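Local atomic coordinates of two-domain protein containing predicted PHP-like metal-dependent phosphoesterase (Bacteroides vulgatus ATCC 8482, PDB entry 3E38), a protein that probably hydrolyses phosphoester bonds with a trinuclear zinc centre of the PHP type, in a chain that also carries an Ig-like domain. Residues His26-Asp31 / Arg60-Asp65; Leu87-Ser92 / Ala105-Asp110; Asp248-Phe253 / Phe329-Asp334; Val258-Val263 / Val270-Thr275; Val294-Met299 / Tyr307-Gly312. All blocks are in the same frame, centred on the assembly; numbering follows the deposited sequence.

Contact 1. Residues His26-Asp31 / Arg60-Asp65. With ZN (zinc ion), chain J; ZN (zinc ion), chain I.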
# COMPACT_ATOMS: atom_id res chain seq x y z
N HIS B 26 -15.64 -21.39 -3.78
CA HIS B 26 -17.01 -21.27 -4.28
C HIS B 26 -17.30 -20.19 -5.27
O HIS B 26 -16.62 -19.19 -5.33
CB HIS B 26 -17.94 -21.04 -3.09
CG HIS B 26 -17.84 -22.13 -2.07
ND1 HIS B 26 -18.64 -23.25 -2.08
CD2 HIS B 26 -17.00 -22.28 -1.02
CE1 HIS B 26 -18.32 -24.02 -1.06
NE2 HIS B 26 -17.33 -23.44 -0.39
N SER B 27 -18.31 -20.47 -6.10
CA SER B 27 -18.79 -19.54 -7.13
C SER B 27 -20.30 -19.37 -6.96
O SER B 27 -20.88 -19.91 -6.05
CB SER B 27 -18.48 -20.00 -8.56
OG SER B 27 -19.35 -21.04 -9.05
N VAL B 28 -20.90 -18.58 -7.82
CA VAL B 28 -22.32 -18.32 -7.76
C VAL B 28 -23.19 -19.59 -8.03
O VAL B 28 -24.42 -19.54 -7.97
CB VAL B 28 -22.74 -17.22 -8.83
CG1 VAL B 28 -22.25 -15.84 -8.41
CG2 VAL B 28 -22.27 -17.60 -10.20
N PHE B 29 -22.50 -20.70 -8.34
CA PHE B 29 -23.13 -21.98 -8.68
C PHE B 29 -23.42 -22.73 -7.39
O PHE B 29 -24.07 -23.76 -7.38
CB PHE B 29 -22.34 -22.74 -9.75
CG PHE B 29 -22.59 -22.22 -11.16
CD1 PHE B 29 -21.90 -21.14 -11.66
CD2 PHE B 29 -23.48 -22.84 -12.00
CE1 PHE B 29 -22.15 -20.65 -12.93
CE2 PHE B 29 -23.75 -22.36 -13.26
CZ PHE B 29 -23.06 -21.26 -13.74
N SER B 30 -22.94 -22.15 -6.30
CA SER B 30 -23.38 -22.51 -4.93
C SER B 30 -23.62 -21.18 -4.23
O SER B 30 -24.42 -20.39 -4.71
CB SER B 30 -22.48 -23.46 -4.09
OG SER B 30 -21.12 -23.10 -4.12
N ASP B 31 -22.87 -20.93 -3.16
CA ASP B 31 -23.04 -19.72 -2.30
C ASP B 31 -21.91 -18.70 -2.47
O ASP B 31 -21.82 -17.72 -1.79
CB ASP B 31 -23.24 -20.09 -0.80
CG ASP B 31 -22.03 -20.78 -0.18
OD1 ASP B 31 -21.19 -21.24 -0.96
OD2 ASP B 31 -21.92 -20.91 1.09
N ARG B 60 -27.32 -24.49 -2.46
CA ARG B 60 -27.26 -23.67 -3.71
C ARG B 60 -28.35 -22.60 -3.67
O ARG B 60 -29.42 -22.73 -4.25
CB ARG B 60 -27.45 -24.59 -4.93
CG ARG B 60 -26.32 -25.66 -5.09
CD ARG B 60 -26.40 -26.35 -6.41
NE ARG B 60 -27.53 -27.27 -6.45
CZ ARG B 60 -27.98 -27.86 -7.56
NH1 ARG B 60 -27.43 -27.62 -8.75
NH2 ARG B 60 -29.01 -28.66 -7.46
N PRO B 61 -28.08 -21.53 -2.96
CA PRO B 61 -29.16 -20.58 -2.76
C PRO B 61 -29.50 -19.74 -3.97
O PRO B 61 -30.45 -18.97 -3.91
CB PRO B 61 -28.60 -19.67 -1.66
CG PRO B 61 -27.12 -19.69 -1.89
CD PRO B 61 -26.87 -21.16 -2.22
N HIS B 62 -28.76 -19.89 -5.05
CA HIS B 62 -29.03 -19.06 -6.23
C HIS B 62 -29.76 -19.84 -7.26
O HIS B 62 -30.04 -19.33 -8.37
CB HIS B 62 -27.75 -18.56 -6.87
CG HIS B 62 -26.90 -17.74 -5.96
ND1 HIS B 62 -25.52 -17.80 -5.99
CD2 HIS B 62 -27.21 -16.85 -4.99
CE1 HIS B 62 -25.03 -16.98 -5.08
NE2 HIS B 62 -26.04 -16.40 -4.46
N LYS B 63 -30.14 -21.06 -6.88
CA LYS B 63 -30.72 -22.05 -7.83
C LYS B 63 -31.96 -21.59 -8.62
O LYS B 63 -32.16 -22.03 -9.74
CB LYS B 63 -30.99 -23.43 -7.17
CG LYS B 63 -32.00 -23.47 -6.05
CD LYS B 63 -32.21 -24.91 -5.58
CE LYS B 63 -33.07 -24.99 -4.33
N GLN B 64 -32.76 -20.68 -8.09
CA GLN B 64 -33.91 -20.18 -8.88
C GLN B 64 -33.40 -19.44 -10.10
O GLN B 64 -34.06 -19.35 -11.12
CB GLN B 64 -34.79 -19.24 -8.04
N ASP B 65 -32.17 -18.93 -9.99
CA ASP B 65 -31.59 -18.04 -11.01
C ASP B 65 -30.51 -18.65 -11.86
O ASP B 65 -30.42 -18.43 -13.07
CB ASP B 65 -31.00 -16.82 -10.29
CG ASP B 65 -32.06 -15.97 -9.65
OD1 ASP B 65 -32.95 -15.53 -10.40
OD2 ASP B 65 -31.99 -15.73 -8.41
ZN ZN J . -20.40 -21.85 1.35
ZN ZN I . -16.98 -24.27 1.64
O HOH W 1 -26.15 -25.01 -9.67
O HOH W 2 -26.71 -21.48 -5.97
O HOH W 3 -16.91 -25.02 3.62
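The metal-binding loop that follows the first strand of the PHP domain, His26-Asp31, meets the loop Arg60-Asp65 through His62, whose ring delivers ND1 to the backbone carbonyl of Val28. This hydrogen bond from His62 ND1 to Val28 O is 2.9 Å long, nearly straight at 164°, and lies in the imidazole plane, while the donor is tilted from the carbonyl plane. A histidine suits the place because it offers an N-H donor in the plane of a ring that reaches across to a turn carbonyl. Beside it a water links the loops, donating to Ser30 O at 2.8 Å and accepting from His62 N. The ring methylene CD of Pro61 rests 3.6 Å from Ser30 O, and the aliphatic part of Arg60 passes Phe29 O while its guanidinium reaches Ser68. Residues Ser27-Ser30 form a type I turn, and Ser27 OG closes an ST turn by accepting from Phe29 N. His26 ND1 donates to Ser30 OG at 3.2 Å, in the ring plane, which helps orient the imidazole, whose NE2 binds a zinc ion at 2.2 Å. Glu55 also bonds Ser30 OG, forming a second shell. Asp31 binds a second of the three zinc ions through OD1 and the nearer OD2; His56 and His196 share that ion. Trp35 of a neighbouring subunit stacks on His62. Such histidines and aspartates on loops at strand ends are typical of the PHP metal centre.

Contact 2. Residues Leu87-Ser92 / Ala105-Asp110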
# COMPACT_ATOMS: atom_id res chain seq x y z
N LEU B 87 -4.04 -25.80 -13.06
CA LEU B 87 -4.53 -27.18 -12.93
C LEU B 87 -5.85 -27.16 -12.20
O LEU B 87 -5.94 -26.60 -11.10
CB LEU B 87 -3.53 -28.10 -12.15
CG LEU B 87 -2.12 -28.33 -12.74
CD1 LEU B 87 -1.23 -29.11 -11.77
CD2 LEU B 87 -2.14 -29.02 -14.11
N LEU B 88 -6.84 -27.81 -12.79
CA LEU B 88 -8.22 -27.80 -12.29
C LEU B 88 -8.68 -29.17 -11.84
O LEU B 88 -8.95 -30.06 -12.63
CB LEU B 88 -9.12 -27.20 -13.37
CG LEU B 88 -10.59 -26.82 -13.19
CD1 LEU B 88 -10.80 -25.68 -12.24
CD2 LEU B 88 -11.14 -26.46 -14.54
N ILE B 89 -8.78 -29.31 -10.54
CA ILE B 89 -9.21 -30.52 -9.85
C ILE B 89 -10.72 -30.37 -9.61
O ILE B 89 -11.20 -29.43 -8.96
CB ILE B 89 -8.44 -30.67 -8.52
CG1 ILE B 89 -6.94 -30.66 -8.79
CG2 ILE B 89 -8.88 -31.93 -7.65
CD1 ILE B 89 -6.12 -30.35 -7.52
N LYS B 90 -11.47 -31.28 -10.20
CA LYS B 90 -12.90 -31.37 -10.02
C LYS B 90 -13.20 -31.78 -8.56
O LYS B 90 -12.60 -32.70 -8.00
CB LYS B 90 -13.51 -32.37 -10.99
CG LYS B 90 -15.01 -32.61 -10.72
CD LYS B 90 -15.62 -33.63 -11.70
CE LYS B 90 -16.20 -32.98 -12.95
NZ LYS B 90 -17.45 -32.26 -12.64
N GLY B 91 -14.11 -31.05 -7.95
CA GLY B 91 -14.47 -31.36 -6.58
C GLY B 91 -15.76 -30.71 -6.20
O GLY B 91 -16.34 -29.88 -6.96
N SER B 92 -16.15 -31.10 -4.99
CA SER B 92 -17.38 -30.68 -4.36
C SER B 92 -17.33 -30.78 -2.86
O SER B 92 -16.56 -31.57 -2.26
CB SER B 92 -18.57 -31.56 -4.81
OG SER B 92 -18.82 -31.48 -6.22
N ALA B 105 -14.71 -33.56 -1.30
CA ALA B 105 -14.37 -34.71 -2.13
C ALA B 105 -13.72 -34.10 -3.36
O ALA B 105 -14.36 -33.37 -4.10
CB ALA B 105 -15.62 -35.50 -2.51
N ILE B 106 -12.42 -34.34 -3.53
CA ILE B 106 -11.72 -33.84 -4.71
C ILE B 106 -11.17 -35.02 -5.52
O ILE B 106 -11.12 -36.19 -5.09
CB ILE B 106 -10.66 -32.73 -4.40
CG1 ILE B 106 -9.46 -33.29 -3.63
CG2 ILE B 106 -11.33 -31.56 -3.60
CD1 ILE B 106 -8.33 -32.32 -3.45
N PHE B 107 -10.85 -34.68 -6.75
CA PHE B 107 -10.43 -35.67 -7.76
C PHE B 107 -11.63 -36.52 -8.17
O PHE B 107 -11.54 -37.67 -8.52
CB PHE B 107 -9.21 -36.48 -7.31
CG PHE B 107 -7.93 -35.68 -7.37
CD1 PHE B 107 -7.35 -35.41 -8.59
CD2 PHE B 107 -7.37 -35.11 -6.25
CE1 PHE B 107 -6.23 -34.67 -8.67
CE2 PHE B 107 -6.22 -34.37 -6.31
CZ PHE B 107 -5.65 -34.13 -7.52
N LEU B 108 -12.77 -35.89 -8.11
CA LEU B 108 -13.99 -36.51 -8.62
C LEU B 108 -13.97 -36.57 -10.12
O LEU B 108 -13.27 -35.78 -10.79
CB LEU B 108 -15.25 -35.69 -8.22
CG LEU B 108 -15.52 -35.70 -6.71
CD1 LEU B 108 -16.73 -34.86 -6.34
CD2 LEU B 108 -15.66 -37.14 -6.15
N SER B 109 -14.79 -37.47 -10.64
CA SER B 109 -15.02 -37.60 -12.09
C SER B 109 -16.40 -37.05 -12.43
O SER B 109 -16.64 -36.52 -13.51
CB SER B 109 -14.87 -39.05 -12.55
OG SER B 109 -15.81 -39.88 -11.91
N ASP B 110 -17.28 -37.11 -11.44
CA ASP B 110 -18.65 -36.62 -11.60
C ASP B 110 -19.24 -36.21 -10.24
O ASP B 110 -19.30 -37.00 -9.27
CB ASP B 110 -19.47 -37.74 -12.32
CG ASP B 110 -20.89 -37.33 -12.64
OD1 ASP B 110 -21.32 -36.20 -12.31
OD2 ASP B 110 -21.60 -38.16 -13.21
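Lys90 O is gripped by two successive backbone amides, with a sound bond from Leu108 N at 3.2 Å and a weak one from Phe107 N at 2.9 Å. Leu108 N stands above the carbonyl plane. Phe107 has positive phi (71°), and the chain turns there to present both N-H groups to one oxygen. Further along, Ser92 and Ala105 form an antiparallel hydrogen-bonded pair, with Ala105 N to Ser92 O at 2.9 Å and almost straight. These bonds belong to the hairpin of strands 87-95 and 102-106 in the mixed sheet of the PHP domain; strand 87-95 runs on to the zinc ligand Glu93. Gly91 sits opposite Ile106, and having no side chain it lets the strands come to 4.1 Å between the CA atoms of the two residues. The methyl CG2 of Ile89 lies over the centre of the Phe107 ring, 3.6 Å from its centroid, a CH-pi contact. Lys90 runs its methylenes past Leu108, crossing at about a right angle, with CD 3.3 Å from Leu108 O; its NZ bonds Asn71, which also binds Asp110.

Contact 3. Residues Asp248-Phe253 / Phe329-Asp334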
# COMPACT_ATOMS: atom_id res chain seq x y z
N ASP B 248 9.46 -33.42 9.49
CA ASP B 248 10.31 -34.10 8.51
C ASP B 248 10.22 -33.42 7.15
O ASP B 248 10.98 -33.69 6.25
CB ASP B 248 9.95 -35.57 8.37
CG ASP B 248 8.58 -35.78 7.78
OD1 ASP B 248 8.02 -34.85 7.15
OD2 ASP B 248 8.06 -36.89 7.94
N LEU B 249 9.25 -32.54 7.04
CA LEU B 249 9.06 -31.75 5.83
C LEU B 249 9.47 -30.30 6.07
O LEU B 249 10.14 -29.69 5.23
CB LEU B 249 7.61 -31.82 5.36
CG LEU B 249 7.18 -33.08 4.61
CD1 LEU B 249 5.73 -32.94 4.22
CD2 LEU B 249 8.08 -33.30 3.39
N LEU B 250 9.10 -29.76 7.24
CA LEU B 250 9.38 -28.34 7.57
C LEU B 250 10.86 -28.11 7.81
O LEU B 250 11.43 -27.10 7.41
CB LEU B 250 8.54 -27.83 8.76
CG LEU B 250 7.32 -26.99 8.33
CD1 LEU B 250 6.51 -27.60 7.18
CD2 LEU B 250 6.42 -26.64 9.55
N ARG B 251 11.49 -29.10 8.41
CA ARG B 251 12.91 -28.98 8.70
C ARG B 251 13.69 -28.76 7.41
O ARG B 251 14.40 -27.78 7.30
CB ARG B 251 13.46 -30.20 9.46
CG ARG B 251 14.97 -30.20 9.62
CD ARG B 251 15.40 -31.34 10.56
NE ARG B 251 14.60 -31.29 11.78
CZ ARG B 251 14.80 -30.40 12.76
NH1 ARG B 251 15.78 -29.53 12.66
NH2 ARG B 251 14.02 -30.38 13.85
N PRO B 252 13.57 -29.68 6.44
CA PRO B 252 14.35 -29.46 5.23
C PRO B 252 13.92 -28.24 4.43
O PRO B 252 14.69 -27.73 3.62
CB PRO B 252 14.07 -30.72 4.39
CG PRO B 252 12.87 -31.37 5.02
CD PRO B 252 13.02 -31.04 6.48
N PHE B 253 12.69 -27.81 4.67
CA PHE B 253 12.09 -26.65 3.92
C PHE B 253 12.73 -25.38 4.45
O PHE B 253 13.17 -24.50 3.72
CB PHE B 253 10.56 -26.64 4.04
CG PHE B 253 9.87 -25.59 3.24
CD1 PHE B 253 9.73 -25.72 1.86
CD2 PHE B 253 9.32 -24.47 3.85
CE1 PHE B 253 9.08 -24.74 1.10
CE2 PHE B 253 8.68 -23.48 3.09
CZ PHE B 253 8.56 -23.63 1.71
N PHE B 329 6.84 -21.95 12.17
CA PHE B 329 6.88 -23.23 11.43
C PHE B 329 6.34 -24.26 12.38
O PHE B 329 7.10 -24.91 13.12
CB PHE B 329 8.27 -23.59 10.96
CG PHE B 329 8.63 -23.00 9.59
CD1 PHE B 329 8.02 -21.85 9.14
CD2 PHE B 329 9.58 -23.61 8.80
CE1 PHE B 329 8.35 -21.32 7.92
CE2 PHE B 329 9.91 -23.08 7.56
CZ PHE B 329 9.31 -21.94 7.13
N ILE B 330 5.02 -24.42 12.34
CA ILE B 330 4.30 -25.27 13.29
C ILE B 330 4.34 -26.74 12.95
O ILE B 330 3.80 -27.16 11.93
CB ILE B 330 2.85 -24.83 13.44
CG1 ILE B 330 2.76 -23.32 13.72
CG2 ILE B 330 2.19 -25.67 14.53
CD1 ILE B 330 3.46 -22.85 15.04
N VAL B 331 4.97 -27.51 13.84
CA VAL B 331 5.19 -28.94 13.63
C VAL B 331 4.22 -29.78 14.48
O VAL B 331 4.01 -30.98 14.26
CB VAL B 331 6.71 -29.31 13.86
CG1 VAL B 331 7.62 -28.45 12.92
CG2 VAL B 331 7.16 -29.21 15.37
N ALA B 332 3.64 -29.10 15.44
CA ALA B 332 2.62 -29.63 16.36
C ALA B 332 1.88 -28.45 16.98
O ALA B 332 2.40 -27.34 17.01
CB ALA B 332 3.25 -30.52 17.47
N PRO B 333 0.65 -28.67 17.45
CA PRO B 333 0.02 -27.55 18.13
C PRO B 333 0.97 -26.90 19.12
O PRO B 333 1.64 -27.57 19.92
CB PRO B 333 -1.13 -28.22 18.92
CG PRO B 333 -1.41 -29.47 18.23
CD PRO B 333 -0.08 -29.93 17.66
N ASP B 334 1.05 -25.58 19.05
CA ASP B 334 1.83 -24.84 20.04
C ASP B 334 3.28 -25.22 20.08
O ASP B 334 3.97 -24.92 21.05
CB ASP B 334 1.26 -25.05 21.46
CG ASP B 334 -0.05 -24.29 21.69
OD1 ASP B 334 -0.20 -23.16 21.15
OD2 ASP B 334 -0.92 -24.82 22.42
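Leu250 pushes its methyl CD2 against the backbone and CB of Phe329, 3.8 Å from that CB. Helix 247-257, which leads into the Ig-like domain, here packs on the corner of the chain at strand 330-332 of that domain. The same methyl also meets Ile330 O at 3.6 Å and Val331 CG1 at 4.0 Å, so one leucine branch fills the angle between three consecutive residues. A branched aliphatic chain suits that corner, where a carbonyl and apolar groups crowd together and no hydrogen bond crosses between the segments. Val331 and Ala332 form a classic beta bulge. One turn along the helix, Phe253 also turns its side chain to this side, with CG anti to its backbone N (chi1 -175°), which carries the ring to Phe329. Leu243 of strand 242-244 touches both phenylalanines, while Phe253 also packs on Pro11 and Leu13, adding to an apolar cluster. The two aromatic side chains cross at about a right angle, and CE2 of Phe329 lies 4.0 Å from Phe253 CD2, at the edge of the Phe253 ring, near its plane.

Contact 4. Residues Val258-Val263 / Val270-Thr275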
# COMPACT_ATOMS: atom_id res chain seq x y z
N VAL B 258 16.64 -20.27 4.04
CA VAL B 258 17.72 -19.39 4.49
C VAL B 258 19.04 -19.83 3.91
O VAL B 258 19.27 -21.00 3.64
CB VAL B 258 17.82 -19.30 6.05
CG1 VAL B 258 16.59 -18.61 6.63
CG2 VAL B 258 18.03 -20.68 6.68
N LYS B 259 19.86 -18.84 3.66
CA LYS B 259 21.22 -19.06 3.21
C LYS B 259 22.12 -18.53 4.29
O LYS B 259 22.23 -17.34 4.47
CB LYS B 259 21.48 -18.38 1.87
CG LYS B 259 22.92 -18.52 1.38
CD LYS B 259 23.06 -18.06 -0.08
CE LYS B 259 22.64 -16.59 -0.28
NZ LYS B 259 22.80 -16.11 -1.69
N ILE B 260 22.69 -19.44 5.04
CA ILE B 260 23.59 -19.12 6.14
C ILE B 260 25.03 -19.25 5.68
O ILE B 260 25.43 -20.26 5.15
CB ILE B 260 23.42 -20.11 7.31
CG1 ILE B 260 21.97 -20.10 7.79
CG2 ILE B 260 24.40 -19.77 8.44
CD1 ILE B 260 21.58 -21.34 8.55
N GLU B 261 25.79 -18.19 5.89
CA GLU B 261 27.22 -18.20 5.57
C GLU B 261 28.05 -17.56 6.68
O GLU B 261 27.69 -16.52 7.23
CB GLU B 261 27.50 -17.46 4.28
CG GLU B 261 26.75 -17.92 3.05
CD GLU B 261 27.04 -16.98 1.87
OE1 GLU B 261 27.95 -16.14 1.99
OE2 GLU B 261 26.35 -17.07 0.82
N GLU B 262 29.16 -18.22 7.00
CA GLU B 262 30.14 -17.71 7.96
C GLU B 262 30.95 -16.65 7.26
O GLU B 262 31.72 -16.95 6.37
CB GLU B 262 31.05 -18.83 8.51
CG GLU B 262 32.21 -18.31 9.41
CD GLU B 262 32.97 -19.41 10.17
OE1 GLU B 262 32.36 -20.43 10.55
OE2 GLU B 262 34.18 -19.24 10.41
N VAL B 263 30.74 -15.40 7.66
CA VAL B 263 31.43 -14.24 7.09
C VAL B 263 32.81 -14.09 7.69
O VAL B 263 33.75 -13.57 7.08
CB VAL B 263 30.72 -12.91 7.43
CG1 VAL B 263 31.59 -11.74 7.00
CG2 VAL B 263 29.35 -12.85 6.80
N VAL B 270 31.78 -15.82 16.18
CA VAL B 270 31.59 -16.03 14.74
C VAL B 270 30.57 -15.06 14.19
O VAL B 270 29.58 -14.73 14.84
CB VAL B 270 31.13 -17.50 14.43
CG1 VAL B 270 30.80 -17.73 12.95
CG2 VAL B 270 32.19 -18.49 14.89
N THR B 271 30.85 -14.59 12.99
CA THR B 271 29.93 -13.68 12.30
C THR B 271 29.32 -14.40 11.12
O THR B 271 30.03 -14.91 10.26
CB THR B 271 30.62 -12.40 11.85
OG1 THR B 271 30.96 -11.66 13.02
CG2 THR B 271 29.70 -11.56 10.98
N LEU B 272 27.99 -14.47 11.12
CA LEU B 272 27.22 -15.09 10.04
C LEU B 272 26.46 -14.07 9.22
O LEU B 272 26.25 -12.94 9.62
CB LEU B 272 26.20 -16.09 10.61
CG LEU B 272 26.68 -17.28 11.46
CD1 LEU B 272 25.48 -18.03 12.05
CD2 LEU B 272 27.56 -18.19 10.64
N SER B 273 26.09 -14.48 8.02
CA SER B 273 25.16 -13.67 7.23
C SER B 273 24.05 -14.62 6.85
O SER B 273 24.28 -15.55 6.08
CB SER B 273 25.77 -13.04 5.98
OG SER B 273 25.93 -14.00 4.93
N ILE B 274 22.86 -14.38 7.40
CA ILE B 274 21.68 -15.20 7.10
C ILE B 274 20.69 -14.44 6.23
O ILE B 274 20.25 -13.35 6.54
CB ILE B 274 21.01 -15.63 8.37
CG1 ILE B 274 22.06 -16.24 9.29
CG2 ILE B 274 19.89 -16.61 8.08
CD1 ILE B 274 21.52 -16.68 10.60
N THR B 275 20.37 -15.02 5.10
CA THR B 275 19.43 -14.41 4.18
C THR B 275 18.21 -15.27 3.96
O THR B 275 18.32 -16.46 3.69
CB THR B 275 20.08 -14.19 2.82
OG1 THR B 275 21.30 -13.48 3.01
CG2 THR B 275 19.16 -13.41 1.87
O HOH W 4 23.09 -15.03 3.77
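Strands 258-263 and 270-275 run antiparallel at 147°, their axes 4.4 Å apart at closest, and are joined by five backbone hydrogen bonds. Lys259 with Thr275 and Glu261 with Ser273 are hydrogen-bonded pairs; the shorter bond of the second pair is Ser273 N to Glu261 O, 2.7 Å, in the carbonyl plane. This is the first hairpin of the Ig-like domain. On one face Ile260 lies beside Ile274, with CG1 4.1 Å from Ile274 CG2, and slants across Leu272. Val258 CB meets the same Ile274 methyl at 4.0 Å, and Ile341 of strand 335-342 packs against Ile260, Leu272 and Ile274. Beta-branched valine and isoleucine suit the strands, since they favour extended backbone. The other face carries Lys259, Glu261, Ser273 and Thr275. There a water donates to Lys259 O at 2.6 Å and is also hydrogen-bonded to Thr275 OG1 and Ser273 OG. The chemistry is thus two-sided: a largely apolar face, with Glu262 at its margin paired to Arg265, and a polar one suited to water.

Contact 5. Residues Val294-Met299 / Tyr307-Gly312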
# COMPACT_ATOMS: atom_id res chain seq x y z
N VAL B 294 26.89 -16.76 23.08
CA VAL B 294 26.08 -15.53 23.08
C VAL B 294 25.45 -15.15 21.75
O VAL B 294 26.13 -14.79 20.79
CB VAL B 294 26.91 -14.33 23.63
CG1 VAL B 294 26.03 -13.09 23.80
CG2 VAL B 294 27.61 -14.71 24.95
N TYR B 295 24.12 -15.22 21.71
CA TYR B 295 23.38 -14.76 20.53
C TYR B 295 21.96 -14.18 20.83
O TYR B 295 21.49 -14.11 21.97
CB TYR B 295 23.32 -15.87 19.48
CG TYR B 295 22.65 -17.15 19.95
CD1 TYR B 295 23.34 -18.08 20.74
CD2 TYR B 295 21.34 -17.43 19.62
CE1 TYR B 295 22.75 -19.24 21.15
CE2 TYR B 295 20.73 -18.58 20.04
CZ TYR B 295 21.45 -19.51 20.81
OH TYR B 295 20.84 -20.68 21.25
N PHE B 296 21.29 -13.78 19.76
CA PHE B 296 19.96 -13.18 19.85
C PHE B 296 18.99 -13.99 20.70
O PHE B 296 19.12 -15.21 20.84
CB PHE B 296 19.34 -13.01 18.45
CG PHE B 296 19.10 -14.31 17.74
CD1 PHE B 296 17.98 -15.08 18.03
CD2 PHE B 296 19.99 -14.77 16.80
CE1 PHE B 296 17.75 -16.31 17.39
CE2 PHE B 296 19.76 -16.00 16.17
CZ PHE B 296 18.64 -16.77 16.48
N ARG B 297 18.04 -13.26 21.28
CA ARG B 297 16.93 -13.87 22.04
C ARG B 297 15.74 -14.10 21.11
O ARG B 297 15.00 -15.09 21.20
CB ARG B 297 16.52 -13.03 23.23
CG ARG B 297 17.55 -13.18 24.30
CD ARG B 297 17.32 -12.32 25.51
NE ARG B 297 16.13 -12.71 26.22
CZ ARG B 297 15.69 -12.09 27.29
NH1 ARG B 297 16.36 -11.07 27.82
NH2 ARG B 297 14.58 -12.52 27.84
N ASP B 298 15.61 -13.16 20.19
CA ASP B 298 14.51 -13.18 19.24
C ASP B 298 14.98 -12.59 17.95
O ASP B 298 15.83 -11.73 17.93
CB ASP B 298 13.32 -12.38 19.78
CG ASP B 298 12.51 -13.15 20.78
OD1 ASP B 298 11.77 -14.07 20.35
OD2 ASP B 298 12.58 -12.84 21.98
N MSE B 299 14.40 -13.02 16.86
CA MSE B 299 14.83 -12.51 15.59
C MSE B 299 13.84 -12.80 14.50
O MSE B 299 13.32 -13.90 14.39
CB MSE B 299 16.16 -13.16 15.28
CG MSE B 299 16.82 -12.63 14.06
SE MSE B 299 18.66 -13.28 13.80
CE MSE B 299 18.89 -12.04 12.25
N TYR B 307 20.71 -10.70 6.79
CA TYR B 307 21.11 -10.24 8.12
C TYR B 307 22.50 -10.67 8.50
O TYR B 307 22.95 -11.76 8.13
CB TYR B 307 20.16 -10.80 9.17
CG TYR B 307 18.75 -10.37 8.98
CD1 TYR B 307 17.90 -11.04 8.10
CD2 TYR B 307 18.25 -9.28 9.68
CE1 TYR B 307 16.61 -10.63 7.92
CE2 TYR B 307 16.94 -8.86 9.50
CZ TYR B 307 16.12 -9.53 8.62
OH TYR B 307 14.83 -9.13 8.45
N THR B 308 23.18 -9.80 9.24
CA THR B 308 24.49 -10.10 9.83
C THR B 308 24.26 -10.50 11.27
O THR B 308 23.74 -9.75 12.08
CB THR B 308 25.42 -8.92 9.78
OG1 THR B 308 25.39 -8.36 8.47
CG2 THR B 308 26.85 -9.35 10.15
N VAL B 309 24.66 -11.70 11.58
CA VAL B 309 24.42 -12.26 12.90
C VAL B 309 25.73 -12.67 13.55
O VAL B 309 26.48 -13.50 13.04
CB VAL B 309 23.47 -13.46 12.77
CG1 VAL B 309 23.18 -14.10 14.10
CG2 VAL B 309 22.19 -12.99 12.11
N ARG B 310 26.01 -12.04 14.68
CA ARG B 310 27.21 -12.33 15.44
C ARG B 310 26.87 -13.25 16.58
O ARG B 310 25.90 -13.06 17.31
CB ARG B 310 27.84 -11.04 15.97
CG ARG B 310 29.08 -11.24 16.88
CD ARG B 310 30.38 -11.57 16.12
NE ARG B 310 31.52 -11.74 17.04
CZ ARG B 310 32.75 -12.06 16.66
NH1 ARG B 310 33.04 -12.26 15.38
NH2 ARG B 310 33.71 -12.20 17.57
N ILE B 311 27.67 -14.29 16.69
CA ILE B 311 27.56 -15.25 17.79
C ILE B 311 28.84 -15.16 18.60
O ILE B 311 29.93 -15.45 18.11
CB ILE B 311 27.36 -16.71 17.32
CG1 ILE B 311 26.05 -16.88 16.53
CG2 ILE B 311 27.35 -17.64 18.55
CD1 ILE B 311 26.00 -16.15 15.23
N GLY B 312 28.71 -14.72 19.84
CA GLY B 312 29.84 -14.59 20.72
C GLY B 312 30.19 -15.85 21.49
O GLY B 312 29.32 -16.66 21.86
O HOH W 5 23.29 -13.19 17.41
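Fully extended, with chi1 -174° and the later torsions also near 180°, the selenomethionine side chain of Met299 carries its methyl CE across to strand 307-312. There CE touches Val309 CG2 at 3.4 Å, a snug approach for two methyls, and Tyr307 CB at 3.6 Å. Met299 and Tyr307 run past one another antiparallel, whereas Val309 is crossed obliquely; a long unbranched chain spans the distance between the segments. Phe296 lies between neighbours of its own segment, with Tyr295 CD2 over one face and Met299 CB over the other, and meets Val309 CG1 at its edge. At the far end Val294 and Gly312 make an antiparallel hydrogen-bonded pair, with Val294 N to Gly312 O at 2.7 Å and Gly312 N to a lone pair of Val294 O at 2.8 Å. In this Ig-like sandwich segment 294-299 passes from one sheet to the other: where it leaves strand 293-294, a water bridges Phe296 N and Arg310 O in place of a direct bond, and apolar side chains fill between.

In the fold
Along the chain contacts 1 and 2 come first, in the PHP domain, with centres about 18 Å apart; contact 1 joins the loops after strands 17-22 and 50-56, while contact 2 ties strand 87-95, next to 50-56 in the mixed sheet, to strand 102-106. Contact 3 lies across the chain's centre, about 28 Å from contact 2 between centres, where helix 247-257 meets strand 330-332. Between its two segments in sequence come contacts 4 and 5, whose centres are about 11 Å apart and whose strands 269-276 and 306-313 are neighbours in one sheet. The Ig-like domain thus stands well away from the zinc centre, its contact 4 about 53 Å from contact 1 between centres.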